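Hypothetical protein TT1466 (PDB 1IUK) is of unknown cellular function but probably binds coenzyme A through a Rossmann-like domain. Local coordinates at residues Y9-G20 / L67-R78. Residues are numbered along the deposited sequence; the frame is centred on the assembly and turned at random.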
loop_
_atom_site.group_PDB
_atom_site.type_symbol
_atom_site.label_atom_id
_atom_site.label_comp_id
_atom_site.label_asym_id
_atom_site.label_seq_id
_atom_site.Cartn_x
_atom_site.Cartn_y
_atom_site.Cartn_z
ATOM N N TYR A 9 -7.914 -7.561 10.195
ATOM C CA TYR A 9 -7.680 -6.310 9.504
ATOM C C TYR A 9 -7.777 -6.438 7.975
ATOM O O TYR A 9 -8.470 -5.661 7.311
ATOM C CB TYR A 9 -6.306 -5.746 9.894
ATOM C CG TYR A 9 -6.176 -4.300 9.497
ATOM C CD1 TYR A 9 -6.144 -3.946 8.152
ATOM C CD2 TYR A 9 -6.232 -3.277 10.448
ATOM C CE1 TYR A 9 -6.193 -2.618 7.757
ATOM C CE2 TYR A 9 -6.280 -1.942 10.058
ATOM C CZ TYR A 9 -6.268 -1.622 8.709
ATOM O OH TYR A 9 -6.384 -0.328 8.270
ATOM N N LEU A 10 -7.078 -7.414 7.410
ATOM C CA LEU A 10 -7.097 -7.598 5.965
ATOM C C LEU A 10 -8.458 -8.033 5.428
ATOM O O LEU A 10 -8.871 -7.593 4.358
ATOM C CB LEU A 10 -6.036 -8.624 5.560
ATOM C CG LEU A 10 -4.592 -8.214 5.859
ATOM C CD1 LEU A 10 -3.658 -9.330 5.432
ATOM C CD2 LEU A 10 -4.238 -6.928 5.118
ATOM N N SER A 11 -9.164 -8.888 6.168
ATOM C CA SER A 11 -10.464 -9.373 5.700
ATOM C C SER A 11 -11.537 -8.297 5.702
ATOM O O SER A 11 -12.450 -8.315 4.877
ATOM C CB SER A 11 -10.930 -10.583 6.528
ATOM O OG SER A 11 -11.091 -10.258 7.895
ATOM N N GLN A 12 -11.413 -7.344 6.614
ATOM C CA GLN A 12 -12.385 -6.273 6.705
ATOM C C GLN A 12 -12.094 -5.126 5.723
ATOM O O GLN A 12 -13.011 -4.435 5.268
ATOM C CB GLN A 12 -12.435 -5.764 8.154
ATOM C CG GLN A 12 -13.748 -5.121 8.507
ATOM C CD GLN A 12 -13.750 -3.655 8.145
ATOM O OE1 GLN A 12 -12.738 -2.959 8.321
ATOM N NE2 GLN A 12 -14.874 -3.173 7.624
ATOM N N ALA A 13 -10.822 -4.946 5.378
ATOM C CA ALA A 13 -10.390 -3.892 4.454
ATOM C C ALA A 13 -10.989 -3.993 3.057
ATOM O O ALA A 13 -11.267 -5.085 2.562
ATOM C CB ALA A 13 -8.860 -3.892 4.353
ATOM N N LYS A 14 -11.179 -2.839 2.425
ATOM C CA LYS A 14 -11.717 -2.771 1.080
ATOM C C LYS A 14 -10.762 -2.059 0.125
ATOM O O LYS A 14 -10.392 -2.605 -0.911
ATOM C CB LYS A 14 -13.049 -2.015 1.050
ATOM C CG LYS A 14 -13.357 -1.456 -0.342
ATOM C CD LYS A 14 -14.625 -0.637 -0.395
ATOM C CE LYS A 14 -15.092 -0.442 -1.832
ATOM N NZ LYS A 14 -15.905 0.795 -1.999
ATOM N N THR A 15 -10.379 -0.829 0.476
ATOM C CA THR A 15 -9.515 -0.013 -0.377
ATOM C C THR A 15 -8.013 -0.102 -0.090
ATOM O O THR A 15 -7.557 0.109 1.044
ATOM C CB THR A 15 -9.953 1.458 -0.306
ATOM O OG1 THR A 15 -9.830 1.918 1.039
ATOM C CG2 THR A 15 -11.406 1.594 -0.692
ATOM N N ILE A 16 -7.244 -0.429 -1.123
ATOM C CA ILE A 16 -5.799 -0.517 -0.978
ATOM C C ILE A 16 -5.144 0.436 -1.977
ATOM O O ILE A 16 -5.264 0.254 -3.187
ATOM C CB ILE A 16 -5.274 -1.950 -1.251
ATOM C CG1 ILE A 16 -5.963 -2.953 -0.323
ATOM C CG2 ILE A 16 -3.752 -1.994 -1.053
ATOM C CD1 ILE A 16 -5.427 -4.368 -0.440
ATOM N N ALA A 17 -4.477 1.471 -1.476
ATOM C CA ALA A 17 -3.792 2.406 -2.356
ATOM C C ALA A 17 -2.380 1.855 -2.538
ATOM O O ALA A 17 -1.737 1.464 -1.577
ATOM C CB ALA A 17 -3.744 3.817 -1.724
ATOM N N VAL A 18 -1.910 1.810 -3.780
ATOM C CA VAL A 18 -0.577 1.298 -4.073
ATOM C C VAL A 18 0.342 2.465 -4.420
ATOM O O VAL A 18 0.223 3.085 -5.483
ATOM C CB VAL A 18 -0.619 0.289 -5.258
ATOM C CG1 VAL A 18 0.787 -0.208 -5.577
ATOM C CG2 VAL A 18 -1.556 -0.885 -4.905
ATOM N N LEU A 19 1.246 2.768 -3.504
ATOM C CA LEU A 19 2.164 3.868 -3.705
ATOM C C LEU A 19 3.355 3.356 -4.498
ATOM O O LEU A 19 4.137 2.533 -4.009
ATOM C CB LEU A 19 2.612 4.424 -2.351
ATOM C CG LEU A 19 3.346 5.754 -2.434
ATOM C CD1 LEU A 19 2.367 6.840 -2.837
ATOM C CD2 LEU A 19 4.000 6.047 -1.101
ATOM N N GLY A 20 3.491 3.860 -5.721
ATOM C CA GLY A 20 4.577 3.426 -6.583
ATOM C C GLY A 20 4.074 2.394 -7.586
ATOM O O GLY A 20 4.870 1.632 -8.140
ATOM N N LEU A 67 -6.531 11.061 -4.097
ATOM C CA LEU A 67 -7.495 9.981 -3.911
ATOM C C LEU A 67 -8.775 10.592 -3.380
ATOM O O LEU A 67 -8.747 11.487 -2.531
ATOM C CB LEU A 67 -6.951 8.930 -2.934
ATOM C CG LEU A 67 -5.805 8.067 -3.489
ATOM C CD1 LEU A 67 -5.328 7.032 -2.468
ATOM C CD2 LEU A 67 -6.295 7.389 -4.749
ATOM N N LYS A 68 -9.903 10.100 -3.873
ATOM C CA LYS A 68 -11.189 10.642 -3.469
ATOM C C LYS A 68 -11.969 9.774 -2.477
ATOM O O LYS A 68 -13.188 9.916 -2.350
ATOM C CB LYS A 68 -12.039 10.924 -4.723
ATOM C CG LYS A 68 -11.535 12.096 -5.583
ATOM C CD LYS A 68 -11.370 13.379 -4.748
ATOM C CE LYS A 68 -11.189 14.623 -5.626
ATOM N NZ LYS A 68 -10.048 15.484 -5.182
ATOM N N GLU A 69 -11.271 8.892 -1.766
ATOM C CA GLU A 69 -11.922 8.033 -0.782
ATOM C C GLU A 69 -10.930 7.519 0.258
ATOM O O GLU A 69 -9.729 7.477 0.010
ATOM C CB GLU A 69 -12.618 6.864 -1.483
ATOM C CG GLU A 69 -11.710 5.705 -1.848
ATOM C CD GLU A 69 -12.488 4.492 -2.314
ATOM O OE1 GLU A 69 -13.233 3.900 -1.499
ATOM O OE2 GLU A 69 -12.355 4.129 -3.498
ATOM N N PRO A 70 -11.422 7.140 1.451
ATOM C CA PRO A 70 -10.560 6.635 2.524
ATOM C C PRO A 70 -9.781 5.413 2.098
ATOM O O PRO A 70 -10.273 4.611 1.314
ATOM C CB PRO A 70 -11.529 6.332 3.658
ATOM C CG PRO A 70 -12.711 7.192 3.357
ATOM C CD PRO A 70 -12.831 7.179 1.871
ATOM N N VAL A 71 -8.570 5.280 2.626
ATOM C CA VAL A 71 -7.688 4.170 2.292
ATOM C C VAL A 71 -7.492 3.283 3.505
ATOM O O VAL A 71 -7.035 3.737 4.556
ATOM C CB VAL A 71 -6.327 4.704 1.812
ATOM C CG1 VAL A 71 -5.302 3.584 1.761
ATOM C CG2 VAL A 71 -6.499 5.370 0.451
ATOM N N ASP A 72 -7.850 2.012 3.361
ATOM C CA ASP A 72 -7.721 1.054 4.455
ATOM C C ASP A 72 -6.297 0.572 4.590
ATOM O O ASP A 72 -5.797 0.401 5.696
ATOM C CB ASP A 72 -8.662 -0.133 4.230
ATOM C CG ASP A 72 -10.128 0.263 4.326
ATOM O OD1 ASP A 72 -10.890 -0.024 3.389
ATOM O OD2 ASP A 72 -10.522 0.871 5.339
ATOM N N ILE A 73 -5.642 0.358 3.450
ATOM C CA ILE A 73 -4.259 -0.106 3.432
ATOM C C ILE A 73 -3.454 0.662 2.398
ATOM O O ILE A 73 -3.892 0.815 1.253
ATOM C CB ILE A 73 -4.159 -1.609 3.058
ATOM C CG1 ILE A 73 -4.983 -2.445 4.046
ATOM C CG2 ILE A 73 -2.684 -2.051 3.041
ATOM C CD1 ILE A 73 -4.920 -3.937 3.786
ATOM N N LEU A 74 -2.294 1.169 2.805
ATOM C CA LEU A 74 -1.421 1.860 1.864
ATOM C C LEU A 74 -0.270 0.882 1.618
ATOM O O LEU A 74 0.579 0.678 2.489
ATOM C CB LEU A 74 -0.882 3.180 2.442
ATOM C CG LEU A 74 0.071 3.923 1.490
ATOM C CD1 LEU A 74 -0.696 4.439 0.293
ATOM C CD2 LEU A 74 0.760 5.061 2.219
ATOM N N ASP A 75 -0.280 0.239 0.448
ATOM C CA ASP A 75 0.757 -0.731 0.068
ATOM C C ASP A 75 1.848 0.088 -0.612
ATOM O O ASP A 75 1.652 0.596 -1.715
ATOM C CB ASP A 75 0.162 -1.750 -0.907
ATOM C CG ASP A 75 0.978 -3.031 -1.011
ATOM O OD1 ASP A 75 1.856 -3.300 -0.159
ATOM O OD2 ASP A 75 0.713 -3.783 -1.971
ATOM N N VAL A 76 2.982 0.212 0.071
ATOM C CA VAL A 76 4.102 1.017 -0.390
ATOM C C VAL A 76 5.218 0.258 -1.092
ATOM O O VAL A 76 5.860 -0.621 -0.510
ATOM C CB VAL A 76 4.720 1.806 0.808
ATOM C CG1 VAL A 76 5.777 2.789 0.312
ATOM C CG2 VAL A 76 3.618 2.553 1.560
ATOM N N PHE A 77 5.460 0.635 -2.342
ATOM C CA PHE A 77 6.514 0.021 -3.134
ATOM C C PHE A 77 7.683 0.989 -3.356
ATOM O O PHE A 77 8.697 0.609 -3.952
ATOM C CB PHE A 77 5.956 -0.435 -4.490
ATOM C CG PHE A 77 5.085 -1.670 -4.409
ATOM C CD1 PHE A 77 5.642 -2.946 -4.539
ATOM C CD2 PHE A 77 3.716 -1.554 -4.195
ATOM C CE1 PHE A 77 4.836 -4.091 -4.456
ATOM C CE2 PHE A 77 2.903 -2.694 -4.110
ATOM C CZ PHE A 77 3.470 -3.963 -4.242
ATOM N N ARG A 78 7.553 2.234 -2.888
ATOM C CA ARG A 78 8.636 3.217 -3.065
ATOM C C ARG A 78 9.804 2.875 -2.145
ATOM O O ARG A 78 9.601 2.460 -1.007
ATOM C CB ARG A 78 8.115 4.628 -2.819
ATOM C CG ARG A 78 6.854 4.933 -3.628
ATOM C CD ARG A 78 7.098 5.874 -4.795
ATOM N NE ARG A 78 8.389 5.665 -5.428
ATOM C CZ ARG A 78 9.308 6.616 -5.587
ATOM N NH1 ARG A 78 9.086 7.853 -5.157
ATOM N NH2 ARG A 78 10.458 6.329 -6.180
#
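Ile16 to Leu19 pair in parallel register with Ile73 to Val76, joining two central strands of the Rossmann-like sheet; strand 42-46 flanks 15-19 on its other edge. At the N-terminal ends of the two strands, side chains grip backbone. Thr15 holds OG1 between its backbone N and carbonyl carbon (chi1 61°), where the hydroxyl donates to Pro70 O at 2.7 Å and accepts from Asp72 N at 3.1 Å. Asp72 OD1 accepts twice: from Thr15 N on its anti lone pair, and from Lys14 N, 3.0 Å from OD1, above the carboxylate plane. A valine in place of Thr15 would probably leave Pro70 O without this donor and Asp72 N with only its weak bond to Thr15 O, setting residues 70-72 freer to shift. With CG turned away from its own N (chi1 -165°), the Tyr9 ring reaches past Ile73 CG1, which packs at its edge, and OH donates to Asp72 O at 2.7 Å, the acceptor lying in the ring plane. On the face carrying Ala17 and Leu19, Ala17 CB sits among Leu67 CD1, Val71 CG1 and Leu74 CD1. On the face of Ile16, Val18, Ile73 and Asp75, Val18 CG1 meets Phe77 CD2 obliquely at 3.5 Å, and Leu10 CD2 of helix 3-12 lies unusually close to Ile73 CD1, 3.3 Å.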